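Local coordinates for bifunctional protein PutA (Bdellovibrio bacteriovorus, PDB 5UR2) that probably oxidises L-glutamate gamma-semialdehyde to L-glutamate with NAD(+) and also carries a flavin-containing proline dehydrogenase domain for proline catabolism, at residues V634-A639 and K709-I714; R742-M747 and K962-P967; I807-A812 and G854-P859. One frame throughout, in Å; residues are numbered along the deposited sequence.

From the N terminus, the chain passes through the eight-stranded proline dehydrogenase barrel before reaching any of the three contacts, all of which lie in the aldehyde dehydrogenase part. Contact 1 comes first and closes a loop of 69 residues, setting strand 711-717 beside strand 623-638. Contact 2 opens afterwards, at strand 742-746, and closes 214 residues later on the turn leading into strand 965-973. These two touch: backbone bonds probably join I714 to R742 and I744 in one sheet. Contact 3 is nested inside the loop closed by contact 2, joining the loop after helix 790-806 to that before strand 860-863; its nearest atoms stay about 17 Å from contact 1 and 19 Å from contact 2.

Contact 1: V634-A639 and K709-I714; sequences VTAVIA and KYTTTI
T635 lies opposite T713 and A636 opposite I714 where strands 634-638 and 711-714 run parallel, their short axes turned by 37°. Backbone bonds hold the pair. A636 N donates to T713 O at 2.9 Å, and T712 N donates to V634 O at 3.0 Å. T712 has no partner in the register: it leaves the extended conformation (psi -31°), and the next bond is made by T713 O. Two CA-H...O contacts supplement these bonds: T635 CA sits 3.4 Å from T713 O, and I714 CA is equally close to A636 O. At the V634 end a water links the segments, accepting from V634 N at 3.0 Å and donating to Y710 O at 2.7 Å.

Threonine hydroxyls give the polar part. T712 OG1 stands between its own backbone N and carbonyl carbon (chi1 61°), which swings it to within 3.2 Å of V634 O; it also pairs weakly with T713 OG1. T713 OG1 is held by R632 NH1, which also bonds to T712 O, while T711 OG1 bonds to I705 O. T635 OG1, buried against T713 CB, has no polar partner.

Side chains meet on both faces. T635 and T713 stand side by side and point the same way, on the face where T635 meets A655 of helix 646-657. On the other face A636 CB touches T711 CG2 at 3.8 Å and makes a looser apolar contact with I714 CG1; helix 698-707 covers this side, with I705 on A636 and V706 on I714. Adjacent parallel strands with helices over both faces are the layout of the Rossmann-type NAD-binding domain of aldehyde dehydrogenases.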
loop_
_atom_site.group_PDB
_atom_site.type_symbol
_atom_site.label_atom_id
_atom_site.label_comp_id
_atom_site.label_asym_id
_atom_site.label_seq_id
_atom_site.Cartn_x
_atom_site.Cartn_y
_atom_site.Cartn_z
ATOM N N VAL B 634 -1.260 20.905 -12.613
ATOM C CA VAL B 634 -1.616 22.028 -11.752
ATOM C C VAL B 634 -2.776 21.624 -10.855
ATOM O O VAL B 634 -3.794 21.102 -11.330
ATOM C CB VAL B 634 -1.965 23.273 -12.582
ATOM C CG1 VAL B 634 -2.490 24.366 -11.668
ATOM C CG2 VAL B 634 -0.725 23.792 -13.359
ATOM N N THR B 635 -2.628 21.863 -9.552
ATOM C CA THR B 635 -3.646 21.507 -8.572
ATOM C C THR B 635 -4.286 22.764 -8.012
ATOM O O THR B 635 -3.586 23.631 -7.491
ATOM C CB THR B 635 -3.039 20.674 -7.443
ATOM O OG1 THR B 635 -2.575 19.439 -7.995
ATOM C CG2 THR B 635 -4.064 20.393 -6.344
ATOM N N ALA B 636 -5.609 22.841 -8.095
ATOM C CA ALA B 636 -6.366 23.932 -7.498
ATOM C C ALA B 636 -6.726 23.546 -6.071
ATOM O O ALA B 636 -7.317 22.489 -5.849
ATOM C CB ALA B 636 -7.625 24.227 -8.309
ATOM N N VAL B 637 -6.357 24.392 -5.111
ATOM C CA VAL B 637 -6.595 24.150 -3.691
ATOM C C VAL B 637 -7.573 25.209 -3.178
ATOM O O VAL B 637 -7.265 26.410 -3.171
ATOM C CB VAL B 637 -5.280 24.169 -2.898
ATOM C CG1 VAL B 637 -5.556 24.173 -1.399
ATOM C CG2 VAL B 637 -4.426 22.958 -3.292
ATOM N N ILE B 638 -8.745 24.764 -2.752
ATOM C CA ILE B 638 -9.805 25.639 -2.263
ATOM C C ILE B 638 -10.094 25.210 -0.828
ATOM O O ILE B 638 -10.759 24.194 -0.582
ATOM C CB ILE B 638 -11.046 25.581 -3.161
ATOM C CG1 ILE B 638 -10.626 25.954 -4.583
ATOM C CG2 ILE B 638 -12.189 26.494 -2.660
ATOM C CD1 ILE B 638 -11.784 26.256 -5.489
ATOM N N ALA B 639 -9.580 25.991 0.131
ATOM C CA ALA B 639 -9.451 25.556 1.510
ATOM C C ALA B 639 -10.443 26.283 2.408
ATOM O O ALA B 639 -10.855 27.408 2.114
ATOM C CB ALA B 639 -8.028 25.790 2.039
ATOM N N LYS B 709 -8.616 24.969 -18.031
ATOM C CA LYS B 709 -8.223 23.780 -18.784
ATOM C C LYS B 709 -6.931 23.151 -18.264
ATOM O O LYS B 709 -6.713 21.960 -18.488
ATOM C CB LYS B 709 -8.066 24.123 -20.274
ATOM C CG LYS B 709 -6.910 25.078 -20.544
ATOM C CD LYS B 709 -6.793 25.479 -22.010
ATOM C CE LYS B 709 -5.607 26.420 -22.189
ATOM N NZ LYS B 709 -5.595 27.085 -23.518
ATOM N N TYR B 710 -6.075 23.907 -17.572
ATOM C CA TYR B 710 -4.847 23.316 -17.061
ATOM C C TYR B 710 -5.050 22.591 -15.739
ATOM O O TYR B 710 -4.206 21.776 -15.365
ATOM C CB TYR B 710 -3.769 24.376 -16.834
ATOM C CG TYR B 710 -3.178 25.029 -18.058
ATOM C CD1 TYR B 710 -3.293 24.462 -19.320
ATOM C CD2 TYR B 710 -2.484 26.227 -17.934
ATOM C CE1 TYR B 710 -2.735 25.095 -20.436
ATOM C CE2 TYR B 710 -1.931 26.856 -19.026
ATOM C CZ TYR B 710 -2.053 26.299 -20.268
ATOM O OH TYR B 710 -1.475 26.961 -21.324
ATOM N N THR B 711 -6.121 22.885 -15.013
ATOM C CA THR B 711 -6.333 22.287 -13.699
ATOM C C THR B 711 -6.634 20.798 -13.832
ATOM O O THR B 711 -7.636 20.416 -14.437
ATOM C CB THR B 711 -7.481 22.997 -12.986
ATOM O OG1 THR B 711 -7.133 24.370 -12.801
ATOM C CG2 THR B 711 -7.768 22.345 -11.643
ATOM N N THR B 712 -5.776 19.959 -13.256
ATOM C CA THR B 712 -5.956 18.514 -13.307
ATOM C C THR B 712 -6.618 17.955 -12.062
ATOM O O THR B 712 -7.351 16.970 -12.149
ATOM C CB THR B 712 -4.605 17.817 -13.489
ATOM O OG1 THR B 712 -3.752 18.124 -12.381
ATOM C CG2 THR B 712 -3.944 18.317 -14.755
ATOM N N THR B 713 -6.384 18.576 -10.917
ATOM C CA THR B 713 -6.830 18.070 -9.637
ATOM C C THR B 713 -7.393 19.228 -8.830
ATOM O O THR B 713 -6.795 20.311 -8.795
ATOM C CB THR B 713 -5.643 17.410 -8.922
ATOM O OG1 THR B 713 -5.072 16.438 -9.807
ATOM C CG2 THR B 713 -6.055 16.760 -7.601
ATOM N N ILE B 714 -8.542 19.008 -8.194
ATOM C CA ILE B 714 -9.178 20.018 -7.345
ATOM C C ILE B 714 -9.319 19.442 -5.942
ATOM O O ILE B 714 -9.986 18.417 -5.758
ATOM C CB ILE B 714 -10.550 20.443 -7.898
ATOM C CG1 ILE B 714 -10.393 21.029 -9.311
ATOM C CG2 ILE B 714 -11.196 21.434 -6.955
ATOM C CD1 ILE B 714 -11.687 21.007 -10.153
HETATM O O HOH W 1 -1.671 21.020 -15.563
#

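Contact 2: R742-M747 and K962-P967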
loop_
_atom_site.group_PDB
_atom_site.type_symbol
_atom_site.label_atom_id
_atom_site.label_comp_id
_atom_site.label_asym_id
_atom_site.label_seq_id
_atom_site.Cartn_x
_atom_site.Cartn_y
_atom_site.Cartn_z
ATOM N N ARG B 742 -9.753 15.394 -11.451
ATOM C CA ARG B 742 -10.009 14.648 -10.234
ATOM C C ARG B 742 -10.372 15.614 -9.122
ATOM O O ARG B 742 -9.666 16.607 -8.905
ATOM C CB ARG B 742 -8.806 13.817 -9.817
ATOM C CG ARG B 742 -9.006 13.237 -8.409
ATOM C CD ARG B 742 -7.973 12.209 -8.073
ATOM N NE ARG B 742 -8.133 11.025 -8.903
ATOM C CZ ARG B 742 -7.123 10.252 -9.284
ATOM N NH1 ARG B 742 -5.867 10.543 -8.904
ATOM N NH2 ARG B 742 -7.371 9.195 -10.052
ATOM N N CYS B 743 -11.461 15.311 -8.410
ATOM C CA CYS B 743 -11.900 16.091 -7.255
ATOM C C CYS B 743 -11.591 15.336 -5.969
ATOM O O CYS B 743 -11.917 14.153 -5.852
ATOM C CB CYS B 743 -13.394 16.380 -7.318
ATOM S SG CYS B 743 -13.859 17.452 -8.676
ATOM N N ILE B 744 -10.954 16.014 -5.022
ATOM C CA ILE B 744 -10.716 15.492 -3.685
ATOM C C ILE B 744 -11.538 16.362 -2.739
ATOM O O ILE B 744 -11.139 17.491 -2.437
ATOM C CB ILE B 744 -9.223 15.501 -3.335
ATOM C CG1 ILE B 744 -8.427 14.793 -4.436
ATOM C CG2 ILE B 744 -8.976 14.821 -1.980
ATOM C CD1 ILE B 744 -6.904 14.979 -4.347
ATOM N N ILE B 745 -12.678 15.842 -2.254
ATOM C CA ILE B 745 -13.754 16.656 -1.684
ATOM C C ILE B 745 -14.112 16.176 -0.277
ATOM O O ILE B 745 -14.362 14.985 -0.072
ATOM C CB ILE B 745 -15.021 16.598 -2.557
ATOM C CG1 ILE B 745 -14.740 17.044 -3.987
ATOM C CG2 ILE B 745 -16.108 17.468 -1.949
ATOM C CD1 ILE B 745 -14.471 18.496 -4.117
ATOM N N GLU B 746 -14.206 17.110 0.675
ATOM C CA GLU B 746 -14.765 16.866 2.006
ATOM C C GLU B 746 -15.885 17.878 2.250
ATOM O O GLU B 746 -15.673 19.081 2.068
ATOM C CB GLU B 746 -13.664 16.978 3.071
ATOM C CG GLU B 746 -14.117 16.747 4.523
ATOM C CD GLU B 746 -13.076 17.203 5.561
ATOM O OE1 GLU B 746 -11.839 17.122 5.317
ATOM O OE2 GLU B 746 -13.509 17.686 6.625
ATOM N N MET B 747 -17.084 17.402 2.648
ATOM C CA MET B 747 -18.281 18.248 2.633
ATOM C C MET B 747 -19.104 18.288 3.927
ATOM O O MET B 747 -20.233 18.796 3.908
ATOM C CB MET B 747 -19.209 17.823 1.496
ATOM C CG MET B 747 -18.780 18.318 0.141
ATOM S SD MET B 747 -19.879 17.651 -1.086
ATOM C CE MET B 747 -19.546 15.908 -0.905
ATOM N N LYS B 962 -1.689 9.363 -2.886
ATOM C CA LYS B 962 -1.869 8.788 -4.220
ATOM C C LYS B 962 -2.967 9.476 -5.027
ATOM O O LYS B 962 -2.943 9.421 -6.268
ATOM C CB LYS B 962 -2.182 7.293 -4.107
ATOM C CG LYS B 962 -1.026 6.460 -3.522
ATOM C CD LYS B 962 -1.478 5.029 -3.304
ATOM C CE LYS B 962 -0.371 4.180 -2.756
ATOM N NZ LYS B 962 -0.761 2.747 -2.709
ATOM N N GLN B 963 -3.933 10.109 -4.362
ATOM C CA GLN B 963 -4.980 10.845 -5.076
ATOM C C GLN B 963 -4.415 12.004 -5.890
ATOM O O GLN B 963 -5.074 12.480 -6.823
ATOM C CB GLN B 963 -6.013 11.377 -4.082
ATOM C CG GLN B 963 -6.902 10.319 -3.437
ATOM C CD GLN B 963 -7.965 9.822 -4.393
ATOM O OE1 GLN B 963 -7.751 8.864 -5.132
ATOM N NE2 GLN B 963 -9.100 10.518 -4.429
ATOM N N TYR B 964 -3.233 12.496 -5.523
ATOM C CA TYR B 964 -2.561 13.571 -6.234
ATOM C C TYR B 964 -1.610 13.053 -7.306
ATOM O O TYR B 964 -0.846 13.845 -7.864
ATOM C CB TYR B 964 -1.790 14.455 -5.240
ATOM C CG TYR B 964 -2.705 15.191 -4.284
ATOM C CD1 TYR B 964 -3.143 14.597 -3.102
ATOM C CD2 TYR B 964 -3.144 16.473 -4.580
ATOM C CE1 TYR B 964 -3.992 15.278 -2.228
ATOM C CE2 TYR B 964 -3.971 17.162 -3.724
ATOM C CZ TYR B 964 -4.394 16.567 -2.551
ATOM O OH TYR B 964 -5.231 17.289 -1.734
ATOM N N MET B 965 -1.666 11.756 -7.623
ATOM C CA MET B 965 -0.717 11.118 -8.525
ATOM C C MET B 965 -1.473 10.201 -9.477
ATOM O O MET B 965 -2.682 9.993 -9.337
ATOM C CB MET B 965 0.373 10.349 -7.738
ATOM C CG MET B 965 1.197 11.280 -6.866
ATOM S SD MET B 965 2.629 10.533 -6.046
ATOM C CE MET B 965 1.850 9.207 -5.153
ATOM N N GLU B 966 -0.757 9.704 -10.491
ATOM C CA GLU B 966 -1.201 8.667 -11.403
ATOM C C GLU B 966 -0.315 7.441 -11.244
ATOM O O GLU B 966 0.915 7.568 -11.204
ATOM C CB GLU B 966 -1.157 9.113 -12.885
ATOM C CG GLU B 966 -2.202 10.125 -13.303
ATOM C CD GLU B 966 -3.581 9.549 -13.304
ATOM O OE1 GLU B 966 -3.720 8.342 -13.638
ATOM O OE2 GLU B 966 -4.528 10.299 -12.963
ATOM N N PRO B 967 -0.899 6.252 -11.181
ATOM C CA PRO B 967 -0.083 5.035 -11.215
ATOM C C PRO B 967 0.420 4.789 -12.624
ATOM O O PRO B 967 -0.251 5.117 -13.607
ATOM C CB PRO B 967 -1.073 3.942 -10.798
ATOM C CG PRO B 967 -2.405 4.455 -11.393
ATOM C CD PRO B 967 -2.354 5.961 -11.238
#
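I744 and Q963 mark the nearest approach of the two backbones, yet their CA atoms stay 7.5 Å apart, so the strand reaches across through its side chains, which meet both backbone and side chains there. Strand 742-746 here faces a type I beta turn centred on Q963 and Y964 and closed by M965 N donating to K962 O at 3.0 Å; the chain then enters strand 965-973.

R742 grips this turn. Its chain leaves the strand extended and bends at chi3 (-67°), bringing NH1 to two backbone oxygens that both lie in the guanidinium plane. The bond from R742 NH1 to Q963 O is 3.0 Å long and fairly straight (161°), although NH1 approaches from above that carbonyl's plane. The second, from R742 NH1 to M965 O, measures 3.3 Å and is more bent (140°). The Q963 amide lies almost parallel to the guanidinium and puts OE1 over one face, near the rim. E966 OE2 is 4.2 Å from R742 NH2, but no N-H points at it, so any attraction is probably one of charge alone; its salt bridge is with R632.

I744 CD1 sits over the face of the Y964 ring, 3.6 Å from the centroid, a CH-pi contact. I744 CD1 also touches Q963 CB at 3.7 Å.

In the second subunit, D959 forms a salt bridge with K962, and I951 packs on R742. The contact joins the turn before strand 965-973 to the NAD-binding sheet, consistent with the oligomerisation arm of aldehyde dehydrogenases.

Contact 3: I807-A812 and G854-P859; sequences IEIHPA and GFFAPP
I809, P811, F856 and P859 carry an almost wholly apolar contact between two irregular loops whose touching parts run roughly antiparallel, their directions 158° apart. F856 is its centre. I809 slides past this ring in the opposite direction, with CG2 3.8 Å from F856 CD1, while its other branch turns to the proline: I809 CD1 meets P859 CD tip to tip at 4.1 Å, carried there by a chi2 of 96°. P811 crosses the far end of the ring at about a right angle, its CD 4.0 Å from F856 CZ.

The backbone also borders the ring. H810 O stands at the edge of F856, near the ring plane and 3.5 Å from CE1.

Neither loop donates a hydrogen bond to the other; polar groups pair within their own loop or with neighbours. The H810 CB points away from F856, and H810 NE2 donates to E808 OE1, 3.0 Å away and nearly straight (172°); the oxygen lies in the imidazole plane. E808 OE2 forms a salt bridge with K816. F855 is the centre of an inverse gamma turn, closed by a weak bond from F856 N to G854 O.

F773 of helix 761-773 backs both I807 and P859, and I807 also meets Q205 of the proline dehydrogenase part. The contact ties the loop after helix 790-806 to the one leading into strand 860-863, in the alpha/beta catalytic domain of the aldehyde dehydrogenase fold, on the side that meets the proline dehydrogenase part.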
loop_
_atom_site.group_PDB
_atom_site.type_symbol
_atom_site.label_atom_id
_atom_site.label_comp_id
_atom_site.label_asym_id
_atom_site.label_seq_id
_atom_site.Cartn_x
_atom_site.Cartn_y
_atom_site.Cartn_z
ATOM N N ILE B 807 -19.450 26.130 31.217
ATOM C CA ILE B 807 -18.337 26.500 30.345
ATOM C C ILE B 807 -18.439 27.976 29.985
ATOM O O ILE B 807 -19.530 28.543 29.877
ATOM C CB ILE B 807 -18.256 25.616 29.085
ATOM C CG1 ILE B 807 -19.477 25.803 28.200
ATOM C CG2 ILE B 807 -18.095 24.148 29.491
ATOM C CD1 ILE B 807 -19.370 25.041 26.903
ATOM N N GLU B 808 -17.281 28.604 29.805
ATOM C CA GLU B 808 -17.192 30.049 29.660
ATOM C C GLU B 808 -16.990 30.444 28.199
ATOM O O GLU B 808 -16.229 29.804 27.469
ATOM C CB GLU B 808 -16.052 30.602 30.521
ATOM C CG GLU B 808 -16.155 30.208 31.990
ATOM C CD GLU B 808 -15.210 30.990 32.886
ATOM O OE1 GLU B 808 -15.143 32.238 32.756
ATOM O OE2 GLU B 808 -14.516 30.347 33.702
ATOM N N ILE B 809 -17.667 31.509 27.786
ATOM C CA ILE B 809 -17.590 32.040 26.428
ATOM C C ILE B 809 -16.892 33.393 26.503
ATOM O O ILE B 809 -17.351 34.293 27.215
ATOM C CB ILE B 809 -18.987 32.174 25.801
ATOM C CG1 ILE B 809 -19.740 30.840 25.831
ATOM C CG2 ILE B 809 -18.900 32.713 24.388
ATOM C CD1 ILE B 809 -20.677 30.687 27.023
ATOM N N HIS B 810 -15.783 33.541 25.793
ATOM C CA HIS B 810 -15.004 34.769 25.836
ATOM C C HIS B 810 -14.401 35.050 24.474
ATOM O O HIS B 810 -14.288 34.144 23.636
ATOM C CB HIS B 810 -13.859 34.692 26.857
ATOM C CG HIS B 810 -14.309 34.565 28.269
ATOM N ND1 HIS B 810 -14.953 35.585 28.939
ATOM C CD2 HIS B 810 -14.165 33.557 29.160
ATOM C CE1 HIS B 810 -15.212 35.197 30.175
ATOM N NE2 HIS B 810 -14.745 33.970 30.335
ATOM N N PRO B 811 -13.954 36.289 24.236
ATOM C CA PRO B 811 -13.043 36.539 23.122
ATOM C C PRO B 811 -11.922 35.514 23.133
ATOM O O PRO B 811 -11.455 35.091 24.195
ATOM C CB PRO B 811 -12.516 37.949 23.401
ATOM C CG PRO B 811 -13.627 38.621 24.143
ATOM C CD PRO B 811 -14.259 37.523 24.988
ATOM N N ALA B 812 -11.526 35.086 21.937
ATOM C CA ALA B 812 -10.562 33.994 21.834
ATOM C C ALA B 812 -9.223 34.377 22.455
ATOM O O ALA B 812 -8.492 33.514 22.950
ATOM C CB ALA B 812 -10.403 33.587 20.362
ATOM N N GLY B 854 -18.861 40.904 19.566
ATOM C CA GLY B 854 -18.438 39.982 18.531
ATOM C C GLY B 854 -19.513 38.961 18.211
ATOM O O GLY B 854 -20.654 39.068 18.661
ATOM N N PHE B 855 -19.134 37.959 17.422
ATOM C CA PHE B 855 -20.108 37.000 16.886
ATOM C C PHE B 855 -20.294 35.813 17.835
ATOM O O PHE B 855 -20.113 34.641 17.487
ATOM C CB PHE B 855 -19.683 36.547 15.488
ATOM C CG PHE B 855 -19.423 37.691 14.537
ATOM C CD1 PHE B 855 -20.341 38.715 14.412
ATOM C CD2 PHE B 855 -18.259 37.751 13.793
ATOM C CE1 PHE B 855 -20.116 39.792 13.546
ATOM C CE2 PHE B 855 -18.023 38.813 12.924
ATOM C CZ PHE B 855 -18.955 39.836 12.802
ATOM N N PHE B 856 -20.698 36.136 19.056
ATOM C CA PHE B 856 -20.802 35.133 20.111
ATOM C C PHE B 856 -22.180 34.496 20.023
ATOM O O PHE B 856 -23.164 35.047 20.519
ATOM C CB PHE B 856 -20.533 35.765 21.477
ATOM C CG PHE B 856 -19.140 36.318 21.605
ATOM C CD1 PHE B 856 -18.063 35.480 21.868
ATOM C CD2 PHE B 856 -18.899 37.673 21.399
ATOM C CE1 PHE B 856 -16.782 35.981 21.955
ATOM C CE2 PHE B 856 -17.615 38.182 21.486
ATOM C CZ PHE B 856 -16.550 37.329 21.768
ATOM N N ALA B 857 -22.258 33.365 19.345
ATOM C CA ALA B 857 -23.495 32.586 19.355
ATOM C C ALA B 857 -23.530 31.696 20.605
ATOM O O ALA B 857 -22.493 31.179 21.023
ATOM C CB ALA B 857 -23.624 31.737 18.080
ATOM N N PRO B 858 -24.690 31.523 21.235
ATOM C CA PRO B 858 -24.745 30.810 22.516
ATOM C C PRO B 858 -24.736 29.306 22.326
ATOM O O PRO B 858 -25.347 28.783 21.385
ATOM C CB PRO B 858 -26.080 31.270 23.111
ATOM C CG PRO B 858 -26.945 31.503 21.895
ATOM C CD PRO B 858 -26.011 32.033 20.824
ATOM N N PRO B 859 -24.090 28.566 23.224
ATOM C CA PRO B 859 -24.242 27.107 23.203
ATOM C C PRO B 859 -25.670 26.755 23.597
ATOM O O PRO B 859 -26.171 27.216 24.627
ATOM C CB PRO B 859 -23.227 26.627 24.245
ATOM C CG PRO B 859 -23.155 27.777 25.226
ATOM C CD PRO B 859 -23.326 29.032 24.395
#